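PDB 2R79: periplasmic binding protein from Pseudomonas aeruginosa, which binds heme in the periplasm and probably hands it on to an uptake system in the inner membrane. Local coordinates for residues 102-105 with 106-109; 111-114 with 115-119; 119-122 with 123-127. All blocks are in the same frame, centred on the assembly; numbering follows the deposited sequence.

Contact 1: 102-105 with 106-109; sequences KKLG and DWLG
Lys103 and Trp107, one helical turn apart, run alongside each other in one direction. The lysine CB sits over the six-membered ring of Trp107, 3.8 Å from its centroid and 17° off the ring normal, a CH-pi contact. Trp107 has CG anti to the carbonyl carbon (chi1 -54°), as does Lys103, and the extended lysine chain carries CD on to 3.9 Å from Trp107 CH2. The same ring face meets Lys103 O near its rim; that oxygen accepts the nearly straight bond from Trp107 N at 2.9 Å. The aliphatic end of Lys102 slants past the Asp106 carboxylate, CE 3.6 Å from OD2. Lys102 NZ stands 4.2 Å from Asp106 OD2, beyond a salt bridge, so any attraction is probably modest, while a water donates to both Lys102 O and Asp106 OD1. The helix ends in a Schellman motif: Gly109 has positive phi (80°), and its N reaches back to Gly105 O in a weak bond of 2.9 Å and also bonds to Asp106 O. Leu104, Trp107 and Leu108 turn this last part of helix 94-108 onto Trp5 of strand 5-7, with Leu19 and Leu88, both in loops, and Arg84 in a cation-pi contact with Trp107.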
loop_
_atom_site.group_PDB
_atom_site.type_symbol
_atom_site.label_atom_id
_atom_site.label_comp_id
_atom_site.label_asym_id
_atom_site.label_seq_id
_atom_site.Cartn_x
_atom_site.Cartn_y
_atom_site.Cartn_z
ATOM N N LYS A 102 2.879 32.232 24.524
ATOM C CA LYS A 102 2.846 32.709 25.898
ATOM C C LYS A 102 1.499 32.372 26.525
ATOM O O LYS A 102 1.437 31.813 27.619
ATOM C CB LYS A 102 3.066 34.225 25.926
ATOM C CG LYS A 102 2.862 34.874 27.287
ATOM C CD LYS A 102 3.885 34.390 28.303
ATOM C CE LYS A 102 3.684 35.073 29.654
ATOM N NZ LYS A 102 4.668 34.601 30.670
ATOM N N LYS A 103 0.421 32.707 25.827
ATOM C CA LYS A 103 -0.920 32.437 26.331
ATOM C C LYS A 103 -1.221 30.943 26.430
ATOM O O LYS A 103 -1.657 30.465 27.475
ATOM C CB LYS A 103 -1.965 33.111 25.444
ATOM C CG LYS A 103 -1.835 34.616 25.384
ATOM C CD LYS A 103 -2.935 35.237 24.535
ATOM C CE LYS A 103 -2.784 36.749 24.487
ATOM N NZ LYS A 103 -3.914 37.399 23.769
ATOM N N LEU A 104 -0.993 30.209 25.342
ATOM C CA LEU A 104 -1.250 28.772 25.337
ATOM C C LEU A 104 -0.502 28.110 26.478
ATOM O O LEU A 104 -1.044 27.255 27.176
ATOM C CB LEU A 104 -0.818 28.148 24.012
ATOM C CG LEU A 104 -1.608 28.574 22.774
ATOM C CD1 LEU A 104 -1.068 27.844 21.554
ATOM C CD2 LEU A 104 -3.087 28.265 22.973
ATOM N N GLY A 105 0.747 28.515 26.669
ATOM C CA GLY A 105 1.541 27.949 27.740
ATOM C C GLY A 105 0.868 28.151 29.084
ATOM O O GLY A 105 0.781 27.222 29.886
ATOM N N ASP A 106 0.376 29.363 29.328
ATOM C CA ASP A 106 -0.277 29.671 30.590
ATOM C C ASP A 106 -1.582 28.916 30.804
ATOM O O ASP A 106 -1.783 28.330 31.866
ATOM C CB ASP A 106 -0.530 31.177 30.719
ATOM C CG ASP A 106 0.751 31.975 30.934
ATOM O OD1 ASP A 106 1.753 31.393 31.407
ATOM O OD2 ASP A 106 0.751 33.192 30.642
ATOM N N TRP A 107 -2.470 28.927 29.817
ATOM C CA TRP A 107 -3.741 28.225 29.974
ATOM C C TRP A 107 -3.555 26.710 30.053
ATOM O O TRP A 107 -4.447 25.994 30.505
ATOM C CB TRP A 107 -4.702 28.554 28.826
ATOM C CG TRP A 107 -4.940 30.015 28.610
ATOM C CD1 TRP A 107 -5.001 30.988 29.567
ATOM C CD2 TRP A 107 -5.156 30.672 27.354
ATOM N NE1 TRP A 107 -5.235 32.213 28.984
ATOM C CE2 TRP A 107 -5.334 32.049 27.628
ATOM C CE3 TRP A 107 -5.215 30.234 26.023
ATOM C CZ2 TRP A 107 -5.567 32.993 26.616
ATOM C CZ3 TRP A 107 -5.449 31.176 25.014
ATOM C CH2 TRP A 107 -5.619 32.539 25.321
ATOM N N LEU A 108 -2.396 26.228 29.620
ATOM C CA LEU A 108 -2.095 24.796 29.620
ATOM C C LEU A 108 -1.283 24.402 30.854
ATOM O O LEU A 108 -1.161 23.221 31.182
ATOM C CB LEU A 108 -1.312 24.446 28.350
ATOM C CG LEU A 108 -1.806 23.430 27.312
ATOM C CD1 LEU A 108 -3.314 23.264 27.326
ATOM C CD2 LEU A 108 -1.323 23.900 25.942
ATOM N N GLY A 109 -0.711 25.401 31.521
ATOM C CA GLY A 109 0.081 25.146 32.708
ATOM C C GLY A 109 1.501 24.688 32.442
ATOM O O GLY A 109 2.107 24.030 33.284
HETATM O O HOH W 1 3.639 30.724 28.881
#

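Contact 2: 111-114 with 115-119; sequences PQRA and EAAEL
Four consecutive i to i+4 backbone bonds join Pro111-Ala114 to Glu115-Glu118, from Glu115 N to Pro111 O at 3.1 Å through to Glu118 N to Ala114 O at 3.0 Å, making the first turns of helix 111-135 regular from its proline onward. Side chains add little between themselves and mostly pack on the backbone of the neighbouring turn. Arg113 folds forward: CG is anti to the backbone N (chi1 175°), and a bend at chi2 (54°) brings the guanidinium along the helix. NH1 comes to 3.8 Å from Ala117 CB and equally close to Ala117 CA, and the backbone of Ala116 and Ala117 lies at the edge of the group, near its plane. Ala117 CB also rests against the carbonyl of the preceding turn, 3.4 Å from Ala114 O, and Ala116 CB touches Arg113 O in the same manner. Glu115 sets its CB against the carbonyls of the first turn, 3.4 Å from Gln112 O, and its CG against Pro111 O at 3.7 Å; the rest of the chain runs on extended. Around the helix, Pro111 packs on Asp106 and Glu118 on Leu101, both of helix 94-108. Glu118 has a weak, long ion pair with Arg122 and stands close to the like charge of Glu98. Arg113 and Ala117 lie on Leu19 in a loop, and Arg113 also packs on Ser262 of the second subunit. The contact thus sits at the N-terminal end of helix 111-135, against helix 94-108.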
loop_
_atom_site.group_PDB
_atom_site.type_symbol
_atom_site.label_atom_id
_atom_site.label_comp_id
_atom_site.label_asym_id
_atom_site.label_seq_id
_atom_site.Cartn_x
_atom_site.Cartn_y
_atom_site.Cartn_z
ATOM N N PRO A 111 4.268 26.934 31.093
ATOM C CA PRO A 111 4.982 28.136 30.650
ATOM C C PRO A 111 6.414 27.884 30.186
ATOM O O PRO A 111 6.871 28.502 29.224
ATOM C CB PRO A 111 4.910 29.051 31.872
ATOM C CG PRO A 111 4.848 28.083 33.020
ATOM C CD PRO A 111 3.865 27.061 32.505
ATOM N N GLN A 112 7.122 26.983 30.862
ATOM C CA GLN A 112 8.498 26.671 30.482
ATOM C C GLN A 112 8.554 25.992 29.123
ATOM O O GLN A 112 9.412 26.305 28.306
ATOM C CB GLN A 112 9.167 25.750 31.508
ATOM C CG GLN A 112 9.312 26.328 32.910
ATOM C CD GLN A 112 10.087 25.398 33.839
ATOM O OE1 GLN A 112 11.312 25.281 33.744
ATOM N NE2 GLN A 112 9.371 24.718 34.733
ATOM N N ARG A 113 7.650 25.047 28.889
ATOM C CA ARG A 113 7.621 24.329 27.620
ATOM C C ARG A 113 7.325 25.283 26.466
ATOM O O ARG A 113 7.864 25.130 25.373
ATOM C CB ARG A 113 6.569 23.214 27.663
ATOM C CG ARG A 113 6.388 22.470 26.334
ATOM C CD ARG A 113 7.722 21.932 25.814
ATOM N NE ARG A 113 7.570 21.083 24.633
ATOM C CZ ARG A 113 8.058 21.369 23.429
ATOM N NH1 ARG A 113 8.730 22.493 23.228
ATOM N NH2 ARG A 113 7.885 20.519 22.424
ATOM N N ALA A 114 6.467 26.265 26.721
ATOM C CA ALA A 114 6.098 27.248 25.713
ATOM C C ALA A 114 7.323 28.084 25.356
ATOM O O ALA A 114 7.541 28.414 24.189
ATOM C CB ALA A 114 4.977 28.140 26.235
ATOM N N GLU A 115 8.121 28.413 26.367
ATOM C CA GLU A 115 9.334 29.190 26.159
ATOM C C GLU A 115 10.324 28.376 25.341
ATOM O O GLU A 115 10.969 28.901 24.435
ATOM C CB GLU A 115 9.968 29.576 27.500
ATOM C CG GLU A 115 9.437 30.878 28.084
ATOM C CD GLU A 115 10.096 31.240 29.411
ATOM O OE1 GLU A 115 11.351 31.203 29.497
ATOM O OE2 GLU A 115 9.355 31.568 30.370
ATOM N N ALA A 116 10.442 27.093 25.663
ATOM C CA ALA A 116 11.351 26.219 24.939
ATOM C C ALA A 116 10.900 26.090 23.479
ATOM O O ALA A 116 11.730 25.975 22.574
ATOM C CB ALA A 116 11.394 24.850 25.596
ATOM N N ALA A 117 9.587 26.115 23.257
ATOM C CA ALA A 117 9.047 26.007 21.906
ATOM C C ALA A 117 9.421 27.246 21.097
ATOM O O ALA A 117 9.813 27.146 19.935
ATOM C CB ALA A 117 7.538 25.845 21.950
ATOM N N GLU A 118 9.297 28.412 21.717
ATOM C CA GLU A 118 9.639 29.655 21.050
ATOM C C GLU A 118 11.130 29.643 20.719
ATOM O O GLU A 118 11.552 30.049 19.638
ATOM C CB GLU A 118 9.337 30.842 21.961
ATOM C CG GLU A 118 9.648 32.184 21.329
ATOM C CD GLU A 118 9.905 33.275 22.353
ATOM O OE1 GLU A 118 9.101 33.419 23.300
ATOM O OE2 GLU A 118 10.908 33.999 22.207
ATOM N N LEU A 119 11.923 29.153 21.658
ATOM C CA LEU A 119 13.362 29.096 21.483
ATOM C C LEU A 119 13.767 28.165 20.340
ATOM O O LEU A 119 14.577 28.539 19.492
ATOM C CB LEU A 119 14.015 28.663 22.801
ATOM C CG LEU A 119 15.534 28.583 22.908
ATOM C CD1 LEU A 119 16.171 29.900 22.476
ATOM C CD2 LEU A 119 15.898 28.263 24.357
#

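Contact 3: 119-122 with 123-127; sequences LDYR and QRLRR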
loop_
_atom_site.group_PDB
_atom_site.type_symbol
_atom_site.label_atom_id
_atom_site.label_comp_id
_atom_site.label_asym_id
_atom_site.label_seq_id
_atom_site.Cartn_x
_atom_site.Cartn_y
_atom_site.Cartn_z
ATOM N N LEU A 119 11.923 29.153 21.658
ATOM C CA LEU A 119 13.362 29.096 21.483
ATOM C C LEU A 119 13.767 28.165 20.340
ATOM O O LEU A 119 14.577 28.539 19.492
ATOM C CB LEU A 119 14.015 28.663 22.801
ATOM C CG LEU A 119 15.534 28.583 22.908
ATOM C CD1 LEU A 119 16.171 29.900 22.476
ATOM C CD2 LEU A 119 15.898 28.263 24.357
ATOM N N ASP A 120 13.209 26.960 20.305
ATOM C CA ASP A 120 13.549 26.026 19.235
ATOM C C ASP A 120 13.124 26.570 17.874
ATOM O O ASP A 120 13.815 26.384 16.877
ATOM C CB ASP A 120 12.871 24.667 19.447
ATOM C CG ASP A 120 13.365 23.952 20.685
ATOM O OD1 ASP A 120 14.589 23.982 20.940
ATOM O OD2 ASP A 120 12.535 23.346 21.398
ATOM N N TYR A 121 11.977 27.236 17.842
ATOM C CA TYR A 121 11.454 27.777 16.600
ATOM C C TYR A 121 12.403 28.817 16.005
ATOM O O TYR A 121 12.800 28.713 14.848
ATOM C CB TYR A 121 10.087 28.409 16.848
ATOM C CG TYR A 121 9.204 28.488 15.623
ATOM C CD1 TYR A 121 8.499 27.372 15.182
ATOM C CD2 TYR A 121 9.029 29.696 14.938
ATOM C CE1 TYR A 121 7.630 27.451 14.098
ATOM C CE2 TYR A 121 8.163 29.788 13.849
ATOM C CZ TYR A 121 7.463 28.659 13.440
ATOM O OH TYR A 121 6.570 28.738 12.401
ATOM N N ARG A 122 12.775 29.812 16.807
ATOM C CA ARG A 122 13.664 30.865 16.337
ATOM C C ARG A 122 15.024 30.306 15.935
ATOM O O ARG A 122 15.650 30.797 15.001
ATOM C CB ARG A 122 13.805 31.950 17.408
ATOM C CG ARG A 122 12.452 32.477 17.891
ATOM C CD ARG A 122 12.536 33.864 18.510
ATOM N NE ARG A 122 13.713 34.012 19.354
ATOM C CZ ARG A 122 13.901 35.008 20.214
ATOM N NH1 ARG A 122 12.981 35.950 20.354
ATOM N NH2 ARG A 122 15.019 35.068 20.927
ATOM N N GLN A 123 15.462 29.261 16.625
ATOM C CA GLN A 123 16.739 28.631 16.327
ATOM C C GLN A 123 16.655 27.995 14.942
ATOM O O GLN A 123 17.598 28.070 14.150
ATOM C CB GLN A 123 17.044 27.555 17.371
ATOM C CG GLN A 123 18.457 26.986 17.306
ATOM C CD GLN A 123 19.491 27.928 17.906
ATOM O OE1 GLN A 123 19.361 28.359 19.060
ATOM N NE2 GLN A 123 20.524 28.248 17.126
ATOM N N ARG A 124 15.522 27.348 14.670
ATOM C CA ARG A 124 15.293 26.716 13.383
ATOM C C ARG A 124 15.352 27.789 12.294
ATOM O O ARG A 124 15.981 27.599 11.256
ATOM C CB ARG A 124 13.915 26.041 13.353
ATOM C CG ARG A 124 13.795 24.748 14.158
ATOM C CD ARG A 124 14.740 23.673 13.642
ATOM N NE ARG A 124 14.370 23.160 12.322
ATOM C CZ ARG A 124 13.328 22.363 12.084
ATOM N NH1 ARG A 124 12.535 21.978 13.078
ATOM N NH2 ARG A 124 13.082 21.940 10.850
ATOM N N LEU A 125 14.694 28.918 12.547
ATOM C CA LEU A 125 14.662 30.017 11.592
ATOM C C LEU A 125 16.028 30.655 11.369
ATOM O O LEU A 125 16.352 31.048 10.253
ATOM C CB LEU A 125 13.653 31.083 12.040
ATOM C CG LEU A 125 12.204 30.585 12.137
ATOM C CD1 LEU A 125 11.289 31.726 12.530
ATOM C CD2 LEU A 125 11.776 29.989 10.812
ATOM N N ARG A 126 16.833 30.747 12.423
ATOM C CA ARG A 126 18.162 31.332 12.297
ATOM C C ARG A 126 19.024 30.443 11.415
ATOM O O ARG A 126 19.813 30.918 10.596
ATOM C CB ARG A 126 18.819 31.488 13.672
ATOM C CG ARG A 126 20.060 32.367 13.642
ATOM C CD ARG A 126 20.609 32.650 15.029
ATOM N NE ARG A 126 21.441 31.563 15.528
ATOM C CZ ARG A 126 21.957 31.527 16.749
ATOM N NH1 ARG A 126 21.724 32.521 17.594
ATOM N NH2 ARG A 126 22.704 30.502 17.127
ATOM N N ARG A 127 18.853 29.139 11.581
ATOM C CA ARG A 127 19.594 28.156 10.815
ATOM C C ARG A 127 19.164 28.182 9.348
ATOM O O ARG A 127 19.990 28.011 8.441
ATOM C CB ARG A 127 19.336 26.776 11.408
ATOM C CG ARG A 127 20.083 25.652 10.741
ATOM C CD ARG A 127 19.538 24.310 11.213
ATOM N NE ARG A 127 20.150 23.200 10.493
ATOM C CZ ARG A 127 19.659 21.967 10.467
ATOM N NH1 ARG A 127 18.539 21.684 11.122
ATOM N NH2 ARG A 127 20.287 21.019 9.780
#
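The middle of helix 111-135, the long helix of this periplasmic binding protein, carries Tyr121 and Leu125 on its buried side. Their side chains meet at a slant: Leu125 CD1 lies 3.9 Å from both CD2 and CE2 of the tyrosine ring. The first torsion of Tyr121 (chi1 -156°) carries its ring beside the carbonyl carbon, where that methyl meets it, while Leu125 CG also rests 3.3 Å from Tyr121 O. The same oxygen accepts Leu125 N at 3.0 Å, in the carbonyl plane. Beside them the Arg124 chain starts against the preceding turn, its CG 3.2 Å from Asp120 O, then bends at chi2 and chi3 and leads off to a salt bridge with Asp250. The phenol OH of Tyr121 is hydrogen-bonded to Gly245 O, which ties down the far end of the buried ring. Leu94 and Leu97 of helix 94-108, Leu248, Pro249 and Leu252 of helix 248-259, and Trp166 of helix 163-170 pack about the Tyr121-Leu125 pair. A single long helix bridging the two lobes, as here, is characteristic of the heme, siderophore and vitamin B12 class of periplasmic binding proteins.

From the N terminus, contact 1 comes first, within helix 94-108 and closing on its C-terminal Schellman turn. After a short link the chain enters helix 111-135, where contact 2 forms the opening turns and contact 3 continues them, the two sharing Leu119. All three are local, so none closes a long loop; they run in series and neither nest nor cross. Contacts 1 and 2 touch where the helices adjoin, with Gly105 CA 3.8 Å from Ala114 CB, whereas contacts 1 and 3 are about 10 Å apart at their nearest atoms. Together they lead from the lobe holding strand 5-7 along the long helix toward helices 163-170 and 248-259.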